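Local coordinates for type III secretion system effector protein ExoU (Pseudomonas fluorescens, PDB 4QMK), which probably acts as a patatin-like phospholipase effector, delivered by type III secretion and brought to the plasma membrane through a phosphatidylinositol 4,5-bisphosphate-binding domain, at residues 67-81 against 326-338. Residues are numbered along the deposited sequence; the frame is centred on the assembly and turned at random.
Sequences AHLVLSGGGAKGIAF and PLGKDEALIVKFE
Phe337 and Lys77 meet where the paired strands part: Phe337 closes strand 332-337, and Lys77 lies on the 3-10 segment 76-80 beyond the glycine turn. Lys77 CD sits over one face of the Phe337 ring, 3.7 Å from its centroid, a CH-pi contact made by the aliphatic part of the lysine. Lys77 CG lies between the backbone N and the carbonyl carbon (chi1 39°), which lays the chain across the ring. Ser72 O approaches the ring edge in plane, and Phe81 CE1 comes within 3.5 Å of Phe337 CZ with the two planes inclined at 58°. At the edge of the Phe81 ring, Val335 CG1 links this aromatic cluster to the strand interior.

Parallel pairing shows in the bonds of Val70, whose N goes to Leu333 O (2.8 Å) and whose O takes Val335 N, one on each side of Ile334; the short strand segments run at 12°. Leu333 N to His68 O is also short, whereas Ser72 N to Val335 O is stretched to 3.3 Å and weak. On the face of Leu69, Leu71, Leu333 and Val335, all buried, Leu69 CD1 reaches Val335 CG2 at 3.9 Å, and Leu71 CD2 lies beside the same methyl.

The other face is more open to solvent: His68, Val70 and Ala332 are partly exposed, though Ile334, side by side with Val70, is buried. His68 turns its imidazole away from strand 332-337, and its NE2 bonds to Ser101 OG.

The Gly73-Gly75 turn is consistent with the glycine-rich oxyanion-hole loop of patatin-like phospholipases. The pair lies mid-sheet, between strands 99-103 and 382-389; helix 81-90 packs on Leu69, Leu71 and Leu333, while helix 408-431 meets Ala80 and Leu333.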
loop_
_atom_site.group_PDB
_atom_site.type_symbol
_atom_site.label_atom_id
_atom_site.label_comp_id
_atom_site.label_asym_id
_atom_site.label_seq_id
_atom_site.Cartn_x
_atom_site.Cartn_y
_atom_site.Cartn_z
ATOM N N ALA A 67 13.897 27.328 0.990
ATOM C CA ALA A 67 13.655 25.992 1.522
ATOM C C ALA A 67 12.909 25.098 0.500
ATOM O O ALA A 67 12.980 23.875 0.560
ATOM C CB ALA A 67 12.850 26.086 2.793
ATOM N N HIS A 68 12.215 25.706 -0.439
ATOM C CA HIS A 68 11.508 24.951 -1.438
ATOM C C HIS A 68 11.925 25.437 -2.853
ATOM O O HIS A 68 11.877 26.606 -3.157
ATOM C CB HIS A 68 10.014 25.134 -1.150
ATOM C CG HIS A 68 9.112 24.312 -1.996
ATOM N ND1 HIS A 68 7.742 24.404 -1.918
ATOM C CD2 HIS A 68 9.365 23.383 -2.941
ATOM C CE1 HIS A 68 7.190 23.555 -2.771
ATOM N NE2 HIS A 68 8.154 22.940 -3.424
ATOM N N LEU A 69 12.378 24.542 -3.690
ATOM C CA LEU A 69 12.755 24.879 -5.075
ATOM C C LEU A 69 11.644 24.327 -5.945
ATOM O O LEU A 69 11.323 23.131 -5.866
ATOM C CB LEU A 69 14.081 24.238 -5.423
ATOM C CG LEU A 69 14.615 24.376 -6.830
ATOM C CD1 LEU A 69 14.760 25.828 -7.283
ATOM C CD2 LEU A 69 15.986 23.707 -6.878
ATOM N N VAL A 70 11.003 25.181 -6.724
ATOM C CA VAL A 70 9.909 24.718 -7.560
ATOM C C VAL A 70 10.304 24.867 -9.004
ATOM O O VAL A 70 10.573 25.979 -9.440
ATOM C CB VAL A 70 8.610 25.568 -7.328
ATOM C CG1 VAL A 70 7.475 25.057 -8.175
ATOM C CG2 VAL A 70 8.196 25.540 -5.852
ATOM N N LEU A 71 10.282 23.787 -9.760
ATOM C CA LEU A 71 10.619 23.828 -11.233
ATOM C C LEU A 71 9.381 23.644 -12.109
ATOM O O LEU A 71 8.859 22.552 -12.200
ATOM C CB LEU A 71 11.663 22.738 -11.572
ATOM C CG LEU A 71 12.879 22.715 -10.642
ATOM C CD1 LEU A 71 13.879 21.676 -11.024
ATOM C CD2 LEU A 71 13.555 24.061 -10.668
ATOM N N SER A 72 8.950 24.700 -12.790
ATOM C CA SER A 72 7.756 24.667 -13.680
ATOM C C SER A 72 8.230 24.324 -15.048
ATOM O O SER A 72 8.403 25.167 -15.888
ATOM C CB SER A 72 7.122 26.045 -13.658
ATOM O OG SER A 72 7.149 26.527 -12.321
ATOM N N GLY A 73 8.456 23.058 -15.256
ATOM C CA GLY A 73 9.270 22.603 -16.355
ATOM C C GLY A 73 8.788 22.614 -17.762
ATOM O O GLY A 73 7.695 23.078 -18.088
ATOM N N GLY A 74 9.683 22.095 -18.595
ATOM C CA GLY A 74 9.568 22.030 -20.055
ATOM C C GLY A 74 10.769 21.188 -20.391
ATOM O O GLY A 74 11.667 21.015 -19.559
ATOM N N GLY A 75 10.780 20.616 -21.577
ATOM C CA GLY A 75 11.871 19.757 -21.985
ATOM C C GLY A 75 13.058 20.566 -22.452
ATOM O O GLY A 75 14.008 20.780 -21.709
ATOM N N ALA A 76 12.977 21.044 -23.681
ATOM C CA ALA A 76 14.084 21.753 -24.285
ATOM C C ALA A 76 14.540 22.943 -23.420
ATOM O O ALA A 76 15.749 23.130 -23.192
ATOM C CB ALA A 76 13.694 22.208 -25.677
ATOM N N LYS A 77 13.589 23.735 -22.917
ATOM C CA LYS A 77 13.956 24.893 -22.085
ATOM C C LYS A 77 14.647 24.460 -20.769
ATOM O O LYS A 77 15.395 25.211 -20.178
ATOM C CB LYS A 77 12.772 25.829 -21.828
ATOM C CG LYS A 77 11.415 25.169 -21.578
ATOM C CD LYS A 77 10.441 26.216 -21.028
ATOM C CE LYS A 77 8.960 25.864 -21.097
ATOM N NZ LYS A 77 8.513 24.910 -20.046
ATOM N N GLY A 78 14.444 23.221 -20.364
ATOM C CA GLY A 78 15.114 22.713 -19.211
ATOM C C GLY A 78 16.625 22.784 -19.305
ATOM O O GLY A 78 17.309 22.587 -18.311
ATOM N N ILE A 79 17.156 23.080 -20.478
ATOM C CA ILE A 79 18.575 23.079 -20.666
ATOM C C ILE A 79 19.130 24.245 -19.936
ATOM O O ILE A 79 20.309 24.271 -19.667
ATOM C CB ILE A 79 18.974 23.074 -22.196
ATOM C CG1 ILE A 79 20.496 23.073 -22.387
ATOM C CG2 ILE A 79 18.424 24.273 -22.949
ATOM C CD1 ILE A 79 21.131 21.841 -21.787
ATOM N N ALA A 80 18.308 25.202 -19.547
ATOM C CA ALA A 80 18.804 26.346 -18.727
ATOM C C ALA A 80 18.996 26.006 -17.239
ATOM O O ALA A 80 19.712 26.692 -16.529
ATOM C CB ALA A 80 17.844 27.523 -18.846
ATOM N N PHE A 81 18.345 24.973 -16.753
ATOM C CA PHE A 81 18.358 24.733 -15.312
ATOM C C PHE A 81 19.747 24.595 -14.679
ATOM O O PHE A 81 19.939 24.952 -13.511
ATOM C CB PHE A 81 17.513 23.481 -14.952
ATOM C CG PHE A 81 16.035 23.674 -15.046
ATOM C CD1 PHE A 81 15.439 24.807 -14.550
ATOM C CD2 PHE A 81 15.217 22.648 -15.515
ATOM C CE1 PHE A 81 14.048 24.964 -14.588
ATOM C CE2 PHE A 81 13.838 22.774 -15.520
ATOM C CZ PHE A 81 13.258 23.938 -15.064
ATOM N N PRO A 326 3.603 35.564 12.012
ATOM C CA PRO A 326 4.017 36.207 10.809
ATOM C C PRO A 326 5.547 36.162 10.578
ATOM O O PRO A 326 6.007 36.502 9.494
ATOM C CB PRO A 326 3.508 37.643 10.996
ATOM C CG PRO A 326 3.422 37.856 12.468
ATOM C CD PRO A 326 3.293 36.523 13.099
ATOM N N LEU A 327 6.327 35.800 11.594
ATOM C CA LEU A 327 7.801 35.721 11.466
ATOM C C LEU A 327 8.234 34.341 11.057
ATOM O O LEU A 327 9.396 34.126 10.754
ATOM C CB LEU A 327 8.493 36.068 12.770
ATOM C CG LEU A 327 8.039 37.344 13.456
ATOM C CD1 LEU A 327 8.689 37.446 14.818
ATOM C CD2 LEU A 327 8.410 38.526 12.618
ATOM N N GLY A 328 7.317 33.393 11.099
ATOM C CA GLY A 328 7.589 32.039 10.620
ATOM C C GLY A 328 7.106 31.914 9.171
ATOM O O GLY A 328 5.959 31.526 8.921
ATOM N N LYS A 329 7.952 32.278 8.214
ATOM C CA LYS A 329 7.559 32.260 6.810
ATOM C C LYS A 329 8.575 31.547 5.976
ATOM O O LYS A 329 9.749 31.841 6.059
ATOM C CB LYS A 329 7.391 33.679 6.284
ATOM C CG LYS A 329 6.056 34.315 6.640
ATOM C CD LYS A 329 5.933 35.734 6.081
ATOM C CE LYS A 329 4.636 36.407 6.538
ATOM N NZ LYS A 329 4.603 37.878 6.267
ATOM N N ASP A 330 8.115 30.619 5.151
ATOM C CA ASP A 330 9.003 29.888 4.278
ATOM C C ASP A 330 9.302 30.663 3.010
ATOM O O ASP A 330 8.502 31.439 2.535
ATOM C CB ASP A 330 8.397 28.541 3.911
ATOM C CG ASP A 330 8.445 27.559 5.053
ATOM O OD1 ASP A 330 9.582 27.114 5.405
ATOM O OD2 ASP A 330 7.346 27.224 5.576
ATOM N N GLU A 331 10.485 30.450 2.484
ATOM C CA GLU A 331 10.870 31.071 1.267
ATOM C C GLU A 331 10.891 29.977 0.185
ATOM O O GLU A 331 11.346 28.837 0.422
ATOM C CB GLU A 331 12.238 31.719 1.435
ATOM C CG GLU A 331 12.800 32.390 0.180
ATOM C CD GLU A 331 12.280 33.794 -0.097
ATOM O OE1 GLU A 331 11.391 34.271 0.630
ATOM O OE2 GLU A 331 12.781 34.417 -1.061
ATOM N N ALA A 332 10.389 30.319 -0.992
ATOM C CA ALA A 332 10.479 29.441 -2.111
ATOM C C ALA A 332 11.362 30.094 -3.195
ATOM O O ALA A 332 11.613 31.310 -3.154
ATOM C CB ALA A 332 9.110 29.193 -2.667
ATOM N N LEU A 333 11.832 29.285 -4.132
ATOM C CA LEU A 333 12.426 29.807 -5.334
ATOM C C LEU A 333 11.619 29.097 -6.405
ATOM O O LEU A 333 11.622 27.858 -6.491
ATOM C CB LEU A 333 13.907 29.452 -5.447
ATOM C CG LEU A 333 14.574 29.914 -6.736
ATOM C CD1 LEU A 333 14.505 31.411 -6.909
ATOM C CD2 LEU A 333 16.031 29.526 -6.657
ATOM N N ILE A 334 10.886 29.856 -7.204
ATOM C CA ILE A 334 10.003 29.267 -8.180
ATOM C C ILE A 334 10.605 29.592 -9.472
ATOM O O ILE A 334 10.815 30.762 -9.770
ATOM C CB ILE A 334 8.581 29.890 -8.066
ATOM C CG1 ILE A 334 8.022 29.570 -6.679
ATOM C CG2 ILE A 334 7.685 29.346 -9.161
ATOM C CD1 ILE A 334 6.814 30.419 -6.232
ATOM N N VAL A 335 10.889 28.610 -10.282
ATOM C CA VAL A 335 11.692 28.888 -11.531
ATOM C C VAL A 335 10.856 28.750 -12.745
ATOM O O VAL A 335 10.390 27.667 -13.019
ATOM C CB VAL A 335 12.868 27.926 -11.639
ATOM C CG1 VAL A 335 13.718 28.268 -12.838
ATOM C CG2 VAL A 335 13.702 28.012 -10.372
ATOM N N LYS A 336 10.608 29.876 -13.421
ATOM C CA LYS A 336 9.843 29.925 -14.665
ATOM C C LYS A 336 10.679 30.388 -15.839
ATOM O O LYS A 336 11.767 30.912 -15.687
ATOM C CB LYS A 336 8.680 30.896 -14.544
ATOM C CG LYS A 336 7.558 30.320 -13.740
ATOM C CD LYS A 336 6.412 31.287 -13.512
ATOM C CE LYS A 336 5.390 30.599 -12.586
ATOM N NZ LYS A 336 4.127 31.357 -12.322
ATOM N N PHE A 337 10.114 30.261 -17.026
ATOM C CA PHE A 337 10.786 30.737 -18.220
ATOM C C PHE A 337 10.103 31.975 -18.835
ATOM O O PHE A 337 8.890 32.153 -18.711
ATOM C CB PHE A 337 10.884 29.589 -19.190
ATOM C CG PHE A 337 11.675 28.453 -18.671
ATOM C CD1 PHE A 337 11.088 27.504 -17.898
ATOM C CD2 PHE A 337 13.029 28.362 -18.942
ATOM C CE1 PHE A 337 11.842 26.455 -17.408
ATOM C CE2 PHE A 337 13.780 27.347 -18.453
ATOM C CZ PHE A 337 13.194 26.382 -17.692
ATOM N N GLU A 338 10.914 32.801 -19.507
ATOM C CA GLU A 338 10.497 34.094 -20.157
ATOM C C GLU A 338 9.180 34.145 -20.957
ATOM O O GLU A 338 8.886 33.239 -21.718
ATOM C CB GLU A 338 11.646 34.573 -21.057
ATOM C CG GLU A 338 11.412 35.944 -21.682
ATOM C CD GLU A 338 12.613 36.467 -22.467
ATOM O OE1 GLU A 338 12.447 37.449 -23.209
ATOM O OE2 GLU A 338 13.715 35.906 -22.347
#